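Local coordinates for OLD nuclease (Thermus scotoductus, PDB 6P74), which degrades linear and supercoiled double-stranded DNA in the 5'-to-3' direction with divalent metal ions and has DNA-stimulated ATPase activity, at residues Val326-Asp329 against Arg333-Val336. Sequence-based numbering, arbitrary orientation.
Sequences VRKD and RVVV. With SO4 (sulfate ion), chain H.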
ATOM      1  N   VAL A 326      -7.702 -14.797 -12.234  1.00 66.86           N
ATOM      2  CA  VAL A 326      -6.557 -13.932 -12.520  1.00 71.23           C
ATOM      3  C   VAL A 326      -5.286 -14.657 -12.096  1.00 77.18           C
ATOM      4  O   VAL A 326      -5.194 -15.139 -10.962  1.00 77.27           O
ATOM      5  CB  VAL A 326      -6.669 -12.574 -11.795  1.00 72.42           C
ATOM      6  CG1 VAL A 326      -5.436 -11.681 -12.075  1.00 73.79           C
ATOM      7  CG2 VAL A 326      -7.929 -11.844 -12.199  1.00 69.61           C
ATOM      8  N   ARG A 327      -4.305 -14.731 -12.997  1.00 81.31           N
ATOM      9  CA  ARG A 327      -3.048 -15.378 -12.641  1.00 82.94           C
ATOM     10  C   ARG A 327      -1.965 -15.001 -13.642  1.00 88.49           C
ATOM     11  O   ARG A 327      -2.249 -14.467 -14.721  1.00 89.35           O
ATOM     12  CB  ARG A 327      -3.214 -16.899 -12.552  1.00 82.81           C
ATOM     13  CG  ARG A 327      -3.223 -17.592 -13.853  1.00 82.09           C
ATOM     14  CD  ARG A 327      -3.835 -18.947 -13.687  1.00 92.49           C
ATOM     15  NE  ARG A 327      -4.834 -19.116 -14.723  1.00101.04           N
ATOM     16  CZ  ARG A 327      -5.661 -20.142 -14.831  1.00 93.86           C
ATOM     17  NH1 ARG A 327      -5.633 -21.143 -13.952  1.00 87.48           N
ATOM     18  NH2 ARG A 327      -6.522 -20.142 -15.834  1.00 92.33           N
ATOM     19  N   LYS A 328      -0.712 -15.253 -13.247  1.00 87.44           N
ATOM     20  CA  LYS A 328       0.443 -14.961 -14.084  1.00 88.94           C
ATOM     21  C   LYS A 328       0.808 -16.197 -14.896  1.00 93.73           C
ATOM     22  O   LYS A 328       0.828 -17.313 -14.370  1.00 94.74           O
ATOM     23  CB  LYS A 328       1.636 -14.506 -13.234  1.00 90.36           C
ATOM     24  CG  LYS A 328       1.420 -13.174 -12.502  1.00 83.05           C
ATOM     25  CD  LYS A 328       2.694 -12.634 -11.803  1.00 84.24           C
ATOM     26  CE  LYS A 328       2.421 -11.270 -11.109  1.00 80.95           C
ATOM     27  NZ  LYS A 328       3.629 -10.497 -10.679  1.00 92.64           N
ATOM     28  N   ASP A 329       1.075 -16.003 -16.189  1.00102.01           N
ATOM     29  CA  ASP A 329       1.418 -17.116 -17.065  1.00104.14           C
ATOM     30  C   ASP A 329       2.923 -17.400 -16.977  1.00113.03           C
ATOM     31  O   ASP A 329       3.647 -16.823 -16.156  1.00107.74           O
ATOM     32  CB  ASP A 329       0.929 -16.849 -18.499  1.00 99.05           C
ATOM     33  CG  ASP A 329       1.840 -15.897 -19.304  1.00105.15           C
ATOM     34  OD1 ASP A 329       2.916 -15.458 -18.827  1.00107.84           O
ATOM     35  OD2 ASP A 329       1.454 -15.584 -20.453  1.00107.26           O
ATOM     36  N   ARG A 333       3.141 -12.788 -16.909  1.00112.08           N
ATOM     37  CA  ARG A 333       2.177 -11.934 -17.581  1.00105.19           C
ATOM     38  C   ARG A 333       0.810 -12.218 -16.976  1.00 97.21           C
ATOM     39  O   ARG A 333       0.379 -13.382 -16.929  1.00 87.10           O
ATOM     40  CB  ARG A 333       2.199 -12.201 -19.087  1.00106.29           C
ATOM     41  CG  ARG A 333       1.018 -11.645 -19.855  1.00110.90           C
ATOM     42  CD  ARG A 333       1.465 -10.760 -21.012  1.00123.26           C
ATOM     43  NE  ARG A 333       0.324 -10.059 -21.608  1.00130.68           N
ATOM     44  CZ  ARG A 333       0.416  -9.072 -22.498  1.00135.20           C
ATOM     45  NH1 ARG A 333       1.606  -8.648 -22.908  1.00137.23           N
ATOM     46  NH2 ARG A 333      -0.686  -8.506 -22.977  1.00135.43           N
ATOM     47  N   VAL A 334       0.131 -11.171 -16.494  1.00 89.69           N
ATOM     48  CA  VAL A 334      -1.183 -11.386 -15.889  1.00 80.70           C
ATOM     49  C   VAL A 334      -2.207 -11.621 -16.988  1.00 74.48           C
ATOM     50  O   VAL A 334      -2.262 -10.892 -17.987  1.00 90.77           O
ATOM     51  CB  VAL A 334      -1.604 -10.225 -14.982  1.00 74.84           C
ATOM     52  CG1 VAL A 334      -2.976 -10.539 -14.377  1.00 69.10           C
ATOM     53  CG2 VAL A 334      -0.604 -10.035 -13.881  1.00 77.62           C
ATOM     54  N   VAL A 335      -3.011 -12.644 -16.790  1.00 70.46           N
ATOM     55  CA  VAL A 335      -4.002 -13.126 -17.731  1.00 74.13           C
ATOM     56  C   VAL A 335      -5.275 -13.292 -16.927  1.00 74.21           C
ATOM     57  O   VAL A 335      -5.225 -13.760 -15.787  1.00 67.60           O
ATOM     58  CB  VAL A 335      -3.546 -14.461 -18.371  1.00 75.32           C
ATOM     59  CG1 VAL A 335      -4.680 -15.164 -19.079  1.00 69.00           C
ATOM     60  CG2 VAL A 335      -2.385 -14.202 -19.332  1.00 84.03           C
ATOM     61  N   VAL A 336      -6.402 -12.852 -17.478  1.00 77.79           N
ATOM     62  CA  VAL A 336      -7.699 -12.998 -16.828  1.00 68.14           C
ATOM     63  C   VAL A 336      -8.561 -13.924 -17.665  1.00 67.16           C
ATOM     64  O   VAL A 336      -8.620 -13.781 -18.889  1.00 76.10           O
ATOM     65  CB  VAL A 336      -8.398 -11.645 -16.650  1.00 69.49           C
ATOM     66  CG1 VAL A 336      -9.729 -11.840 -15.925  1.00 64.90           C
ATOM     67  CG2 VAL A 336      -7.497 -10.676 -15.927  1.00 74.94           C
TER
HETATM   68  S   SO4 H 607       0.204 -18.347 -10.676  1.00198.05           S
HETATM   69  O1  SO4 H 607       0.270 -19.416 -11.668  1.00197.65           O
HETATM   70  O2  SO4 H 607      -1.197 -18.079 -10.389  1.00201.81           O
HETATM   71  O3  SO4 H 607       0.889 -18.740  -9.446  1.00195.21           O
HETATM   72  O4  SO4 H 607       0.824 -17.142 -11.215  1.00200.25           O
HETATM   73  O   HOH W   1      -6.228 -16.531 -15.987  1.00 69.83           O
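With chi1 near 180° in both Val-326 and Val-334, each valine holds CG1 anti to the backbone N, and the two methyls meet across the strands, Val-326 CG1 lying 3.6 Å from Val-334 CG1. The pairing illustrates how an antiparallel hairpin puts successive pairs on opposite faces: the non-hydrogen-bonded pairs Val-326/Val-336 and Lys-328/Val-334 on one, hydrogen-bonded Arg-327/Val-335 on the other. The other branch of Val-326, CG2, runs alongside Val-336 and meets its CG2 at 3.9 Å. Lys-328 CG rests against Val-334 CG2 before the extended chain leads away. Leu-13 and Ile-16 of strand 13-19 pack against Val-334 and Val-336, while the side chain of Val-326 approaches Gly-33 of the inferred ATP site.

Between the strands, Arg-327 N gives to Val-335 O at 3.1 Å, and Val-335 N to Arg-327 O at 2.9 Å. A water accepts from Arg-327 NE and donates to Val-335 O, bridging side chain and backbone. A sulfate, probably from the crystallisation liquor, takes a hydrogen bond from Lys-328 N.

At the turn, a chi1 of 79° puts Asp-329 CG between the backbone N and the carbonyl carbon, and OD1 receives Arg-333 N from above the carboxylate plane at 3.3 Å and also Asp-331 N. Asp-329 N returns a shorter bond to Arg-333 O, 2.8 Å, so backbone and side chain both join the two residues that flank the strands. The Arg-333 guanidinium instead forms a salt bridge with Glu-14.

This is an antiparallel beta hairpin with a short connecting loop; strand 334-337 is outermost, within this chain, in the mixed sheet of the P-loop ATPase domain, beside strand 323-328, which runs parallel to 23-27.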